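Local coordinates for protein membrane-anchored mycosin mycp1 (Mycobacterium thermoresistibile, PDB 4HVL) that is a subtilisin-like serine protease of the mycosin family and an essential component of the mycobacterial ESX-1 (type VII) secretion system, at residues P5-A10 with A249-L254; R237-V242 with G274-A279. All coordinates share one frame; numbering follows the deposited sequence.

Contact 1 (P5-A10 with A249-L254); sequences PVIDPA and AWYSPL. With IMD (imidazole), chain K.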
loop_
_atom_site.group_PDB
_atom_site.type_symbol
_atom_site.label_atom_id
_atom_site.label_comp_id
_atom_site.label_asym_id
_atom_site.label_seq_id
_atom_site.Cartn_x
_atom_site.Cartn_y
_atom_site.Cartn_z
ATOM N N PRO A 5 -13.835 6.911 11.701
ATOM C CA PRO A 5 -14.166 5.627 12.310
ATOM C C PRO A 5 -13.801 5.597 13.800
ATOM O O PRO A 5 -12.825 6.219 14.221
ATOM C CB PRO A 5 -13.328 4.629 11.518
ATOM C CG PRO A 5 -12.236 5.431 10.880
ATOM C CD PRO A 5 -12.712 6.825 10.752
ATOM N N VAL A 6 -14.626 4.938 14.598
ATOM C CA VAL A 6 -14.382 4.826 16.025
ATOM C C VAL A 6 -13.944 3.377 16.197
ATOM O O VAL A 6 -14.655 2.472 15.799
ATOM C CB VAL A 6 -15.649 5.205 16.848
ATOM C CG1 VAL A 6 -15.643 4.584 18.245
ATOM C CG2 VAL A 6 -15.754 6.717 16.958
ATOM N N ILE A 7 -12.746 3.181 16.737
ATOM C CA ILE A 7 -12.129 1.863 16.852
ATOM C C ILE A 7 -12.738 1.104 18.031
ATOM O O ILE A 7 -12.826 1.640 19.130
ATOM C CB ILE A 7 -10.604 1.998 17.098
ATOM C CG1 ILE A 7 -9.951 2.915 16.049
ATOM C CG2 ILE A 7 -9.935 0.627 17.125
ATOM C CD1 ILE A 7 -10.091 2.445 14.625
ATOM N N ASP A 8 -13.163 -0.131 17.791
ATOM C CA ASP A 8 -13.568 -1.043 18.850
ATOM C C ASP A 8 -12.506 -2.150 18.980
ATOM O O ASP A 8 -12.526 -3.135 18.231
ATOM C CB ASP A 8 -14.947 -1.656 18.555
ATOM C CG ASP A 8 -15.379 -2.693 19.615
ATOM O OD1 ASP A 8 -14.689 -2.859 20.649
ATOM O OD2 ASP A 8 -16.404 -3.365 19.396
ATOM N N PRO A 9 -11.603 -2.012 19.967
ATOM C CA PRO A 9 -10.532 -2.975 20.162
ATOM C C PRO A 9 -11.008 -4.402 20.430
ATOM O O PRO A 9 -10.260 -5.337 20.176
ATOM C CB PRO A 9 -9.762 -2.441 21.383
ATOM C CG PRO A 9 -10.292 -1.108 21.673
ATOM C CD PRO A 9 -11.632 -0.994 21.032
ATOM N N ALA A 10 -12.216 -4.585 20.950
ATOM C CA ALA A 10 -12.680 -5.929 21.245
ATOM C C ALA A 10 -13.111 -6.701 19.993
ATOM O O ALA A 10 -13.385 -7.890 20.065
ATOM C CB ALA A 10 -13.810 -5.886 22.255
ATOM N N ALA A 249 -7.438 3.126 4.481
ATOM C CA ALA A 249 -6.851 4.490 4.396
ATOM C C ALA A 249 -7.390 5.454 5.455
ATOM O O ALA A 249 -6.632 6.289 5.985
ATOM C CB ALA A 249 -7.090 5.078 3.005
ATOM N N TRP A 250 -8.697 5.350 5.719
ATOM C CA TRP A 250 -9.410 6.260 6.589
ATOM C C TRP A 250 -9.196 6.073 8.066
ATOM O O TRP A 250 -9.738 6.844 8.839
ATOM C CB TRP A 250 -10.913 6.271 6.262
ATOM C CG TRP A 250 -11.773 5.130 6.775
ATOM C CD1 TRP A 250 -11.445 3.806 6.840
ATOM C CD2 TRP A 250 -13.115 5.225 7.262
ATOM N NE1 TRP A 250 -12.480 3.083 7.338
ATOM C CE2 TRP A 250 -13.522 3.921 7.614
ATOM C CE3 TRP A 250 -14.001 6.293 7.463
ATOM C CZ2 TRP A 250 -14.787 3.641 8.148
ATOM C CZ3 TRP A 250 -15.266 6.027 7.990
ATOM C CH2 TRP A 250 -15.654 4.708 8.323
ATOM N N TYR A 251 -8.424 5.064 8.463
ATOM C CA TYR A 251 -8.077 4.854 9.866
ATOM C C TYR A 251 -6.902 5.727 10.318
ATOM O O TYR A 251 -6.435 5.584 11.431
ATOM C CB TYR A 251 -7.792 3.356 10.146
ATOM C CG TYR A 251 -9.057 2.522 10.127
ATOM C CD1 TYR A 251 -9.989 2.630 11.150
ATOM C CD2 TYR A 251 -9.350 1.670 9.071
ATOM C CE1 TYR A 251 -11.162 1.898 11.132
ATOM C CE2 TYR A 251 -10.522 0.941 9.044
ATOM C CZ TYR A 251 -11.423 1.057 10.082
ATOM O OH TYR A 251 -12.602 0.337 10.082
ATOM N N SER A 252 -6.450 6.658 9.481
ATOM C CA SER A 252 -5.403 7.604 9.895
ATOM C C SER A 252 -5.814 8.327 11.185
ATOM O O SER A 252 -6.927 8.776 11.281
ATOM C CB SER A 252 -5.160 8.633 8.786
ATOM O OG SER A 252 -3.972 9.366 9.044
ATOM N N PRO A 253 -4.900 8.500 12.155
ATOM C CA PRO A 253 -3.443 8.308 12.098
ATOM C C PRO A 253 -2.952 6.942 12.568
ATOM O O PRO A 253 -1.731 6.739 12.715
ATOM C CB PRO A 253 -2.927 9.415 13.015
ATOM C CG PRO A 253 -4.005 9.573 14.050
ATOM C CD PRO A 253 -5.307 9.186 13.399
ATOM N N LEU A 254 -3.861 6.000 12.800
ATOM C CA LEU A 254 -3.432 4.625 13.108
ATOM C C LEU A 254 -2.580 4.063 11.995
ATOM O O LEU A 254 -1.659 3.298 12.241
ATOM C CB LEU A 254 -4.628 3.683 13.295
ATOM C CG LEU A 254 -5.346 3.692 14.613
ATOM C CD1 LEU A 254 -6.265 2.466 14.652
ATOM C CD2 LEU A 254 -4.364 3.675 15.769
HETATM N N1 IMD K . -0.696 5.369 16.747
HETATM C C2 IMD K . -1.053 5.808 15.537
HETATM N N3 IMD K . -0.117 5.408 14.647
HETATM C C4 IMD K . 0.818 4.698 15.299
HETATM C C5 IMD K . 0.467 4.692 16.632
#

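Contact 2 (R237-V242 with G274-A279); sequences RGWQQV and GPWVGA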
loop_
_atom_site.group_PDB
_atom_site.type_symbol
_atom_site.label_atom_id
_atom_site.label_comp_id
_atom_site.label_asym_id
_atom_site.label_seq_id
_atom_site.Cartn_x
_atom_site.Cartn_y
_atom_site.Cartn_z
ATOM N N ARG A 237 -9.821 19.707 7.139
ATOM C CA ARG A 237 -9.602 18.552 6.260
ATOM C C ARG A 237 -10.860 18.099 5.476
ATOM O O ARG A 237 -10.787 17.191 4.671
ATOM C CB ARG A 237 -9.033 17.384 7.072
ATOM C CG ARG A 237 -7.715 17.694 7.789
ATOM C CD ARG A 237 -6.599 18.079 6.815
ATOM N NE ARG A 237 -6.389 17.082 5.760
ATOM C CZ ARG A 237 -5.506 16.080 5.818
ATOM N NH1 ARG A 237 -4.753 15.925 6.893
ATOM N NH2 ARG A 237 -5.387 15.211 4.806
ATOM N N GLY A 238 -11.999 18.757 5.675
ATOM C CA GLY A 238 -13.177 18.484 4.839
ATOM C C GLY A 238 -13.786 17.098 4.979
ATOM O O GLY A 238 -14.202 16.516 3.982
ATOM N N TRP A 239 -13.841 16.577 6.208
ATOM C CA TRP A 239 -14.590 15.349 6.505
ATOM C C TRP A 239 -16.049 15.417 6.030
ATOM O O TRP A 239 -16.580 14.415 5.582
ATOM C CB TRP A 239 -14.584 15.006 8.011
ATOM C CG TRP A 239 -13.335 14.299 8.448
ATOM C CD1 TRP A 239 -12.206 14.864 8.957
ATOM C CD2 TRP A 239 -13.082 12.881 8.388
ATOM N NE1 TRP A 239 -11.261 13.882 9.225
ATOM C CE2 TRP A 239 -11.769 12.664 8.870
ATOM C CE3 TRP A 239 -13.821 11.788 7.958
ATOM C CZ2 TRP A 239 -11.211 11.379 8.973
ATOM C CZ3 TRP A 239 -13.265 10.525 8.057
ATOM C CH2 TRP A 239 -11.977 10.335 8.554
ATOM N N GLN A 240 -16.668 16.585 6.129
ATOM C CA GLN A 240 -18.068 16.761 5.726
ATOM C C GLN A 240 -18.287 16.869 4.216
ATOM O O GLN A 240 -19.408 16.850 3.782
ATOM C CB GLN A 240 -18.684 17.974 6.430
ATOM C CG GLN A 240 -18.588 17.926 7.953
ATOM C CD GLN A 240 -18.875 16.541 8.505
ATOM O OE1 GLN A 240 -19.861 15.899 8.139
ATOM N NE2 GLN A 240 -17.979 16.050 9.340
ATOM N N GLN A 241 -17.215 16.955 3.437
ATOM C CA GLN A 241 -17.278 16.994 1.967
ATOM C C GLN A 241 -17.020 15.613 1.371
ATOM O O GLN A 241 -17.116 15.429 0.171
ATOM C CB GLN A 241 -16.231 17.979 1.433
ATOM C CG GLN A 241 -16.270 19.345 2.109
ATOM C CD GLN A 241 -17.616 19.997 1.929
ATOM O OE1 GLN A 241 -18.224 19.880 0.867
ATOM N NE2 GLN A 241 -18.087 20.705 2.957
ATOM N N VAL A 242 -16.691 14.642 2.210
ATOM C CA VAL A 242 -16.375 13.293 1.730
ATOM C C VAL A 242 -17.617 12.607 1.170
ATOM O O VAL A 242 -18.692 12.671 1.785
ATOM C CB VAL A 242 -15.804 12.426 2.867
ATOM C CG1 VAL A 242 -15.785 10.945 2.479
ATOM C CG2 VAL A 242 -14.431 12.931 3.260
ATOM N N GLY A 274 -8.462 12.566 0.389
ATOM C CA GLY A 274 -9.366 12.629 1.516
ATOM C C GLY A 274 -8.765 13.225 2.777
ATOM O O GLY A 274 -7.545 13.472 2.837
ATOM N N PRO A 275 -9.607 13.407 3.812
ATOM C CA PRO A 275 -9.123 13.985 5.063
ATOM C C PRO A 275 -8.060 13.142 5.783
ATOM O O PRO A 275 -7.424 13.640 6.706
ATOM C CB PRO A 275 -10.395 14.121 5.915
ATOM C CG PRO A 275 -11.342 13.112 5.381
ATOM C CD PRO A 275 -11.010 12.951 3.910
ATOM N N TRP A 276 -7.846 11.906 5.316
ATOM C CA TRP A 276 -6.990 10.916 5.985
ATOM C C TRP A 276 -5.614 10.751 5.338
ATOM O O TRP A 276 -4.758 10.076 5.880
ATOM C CB TRP A 276 -7.706 9.547 6.016
ATOM C CG TRP A 276 -8.342 9.235 4.673
ATOM C CD1 TRP A 276 -7.690 8.932 3.518
ATOM C CD2 TRP A 276 -9.736 9.292 4.343
ATOM N NE1 TRP A 276 -8.571 8.768 2.503
ATOM C CE2 TRP A 276 -9.844 8.968 2.975
ATOM C CE3 TRP A 276 -10.891 9.543 5.077
ATOM C CZ2 TRP A 276 -11.065 8.903 2.309
ATOM C CZ3 TRP A 276 -12.122 9.467 4.428
ATOM C CH2 TRP A 276 -12.196 9.144 3.042
ATOM N N VAL A 277 -5.388 11.364 4.183
ATOM C CA VAL A 277 -4.093 11.230 3.497
ATOM C C VAL A 277 -3.023 11.976 4.326
ATOM O O VAL A 277 -3.251 13.113 4.730
ATOM C CB VAL A 277 -4.169 11.788 2.053
ATOM C CG1 VAL A 277 -2.814 11.696 1.351
ATOM C CG2 VAL A 277 -5.234 11.066 1.259
ATOM N N GLY A 278 -1.888 11.323 4.585
ATOM C CA GLY A 278 -0.818 11.850 5.452
ATOM C C GLY A 278 0.484 12.219 4.747
ATOM O O GLY A 278 1.263 13.030 5.241
ATOM N N ALA A 279 0.721 11.638 3.575
ATOM C CA ALA A 279 1.972 11.808 2.880
ATOM C C ALA A 279 1.824 11.363 1.429
ATOM O O ALA A 279 0.762 10.851 1.022
ATOM C CB ALA A 279 3.047 10.989 3.562
HETATM O O HOH W 1 -3.287 13.541 7.769
HETATM O O HOH W 2 -8.241 14.038 9.356
#

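Contact 1 (P5-A10 with A249-L254)
Pro5 lays its ring over one face of the Trp250 indole: CG of Pro5 stands 3.8 Å from the centroid of the six-membered ring of Trp250 and 14° off its normal, a CH-pi contact close to the ring centre. Beside it, CD of Pro5 touches CE3 of Trp250 at 3.6 Å, while CG also rests against the backbone O of the same tryptophan. Roughly at right angles to this, CB of Pro5 meets CE1 of Tyr251 obliquely at 3.5 Å. With CG of Trp250 between the backbone N and the carbonyl carbon (chi1 79°), the indole is turned so that one face meets Pro5; CD1 of Trp250 lies over the Tyr251 ring, offset toward the rim. Two residues on, the Ile7 CD1 methyl reaches CD1 of Tyr251 at 3.5 Å and meets CD1 of Leu254 tip to tip at 3.8 Å.

The arrangement is apolar packing of an extended N-terminal segment, well before the first strand of the subtilisin-like core sheet, against the 3-10 turn 249-251 and the loop leading into strand 256-261. Helix 194-206 lies behind, where Val196 touches Tyr251, and the phenol OH of Tyr251 is hydrogen-bonded to OE1 of Glu193, just ahead of that helix. A cis peptide bond precedes Pro253, whose carbonyl O takes a weak hydrogen bond from N3 of an imidazole, probably from the crystallisation liquor, at 2.8 Å. At the far end of 5-10, N of Ala10 donates to OD1 of Asp8 at 3.0 Å, closing an Asx turn.

Contact 2 (R237-V242 with G274-A279)
The Trp239 indole carries the Pro275 ring on one face, with CB of Pro275 3.5 Å from the centroid of the five-membered ring of Trp239 and 12° off its normal, a CH-pi contact. That same face of Trp239 is addressed by the edge of Trp276: the six-membered rings form an offset edge-to-face pair, their planes at 71°, and CH2 of Trp239 is 3.7 Å from CE3 of Trp276. Over a face of Trp276, in turn, lie CA of Gly274 and CD of Pro275, both toward the rim. The third flat group is the Arg237 guanidinium. Carbonyl O of Pro275 sits over its centre, too badly angled for a hydrogen bond, whereas O of Val277 lies at its edge and accepts from NH2 of Arg237 at 3.0 Å in a nearly straight bond (171°) on a carbonyl lone pair.

The acceptors belong to a type I beta turn, Gly274 to Val277, that delivers the chain into strand 277-282, the outermost strand on one side of the parallel sheet of this subtilisin-like fold. Bends at chi2 and chi3 fold the arginine back over the turn, where NH2 also reaches O of Gly274, so one nitrogen meets the carbonyls of both the first and last turn residues, firmly at Val277 and weakly at Gly274. Water bridges add to this: one links NH1 of Arg237 to O of Val277, and another accepts from NE1 of Trp239 at 3.0 Å and donates to O of Pro275. Behind the proline, CG2 of Val242 presses on CD of Pro275 at 3.5 Å, a tight carbon pair, and CG1 of Val242 comes within 4.1 Å of CH2 of Trp276. From outside, Asn354 bonds to the carbonyl O of Arg237, and Asp235 accepts from the backbone N of Trp239.

How the contacts relate
The centres of contacts 1 and 2 lie about 14 Å apart, on the same side of the chain's centre, and the two meet directly: CB of Trp250 is 3.5 Å from CE3 of Trp276, and CB of Ser252 is 3.3 Å from the carbonyl O of Trp276. Trp276 is therefore shared packing, touching 249-254 on one hand and 237-242 on the other. Along the chain the order is 5-10, 237-242, 249-254, 274-279, so the segments alternate. Strand 244-247 joins 237-242 to 249-254, and strand 256-261, neighbour of edge strand 277-282 in the parallel sheet, follows. The two contacts thus place the N-terminal segment and the loops flanking strand 244-247 beside the 277-282 edge of the sheet.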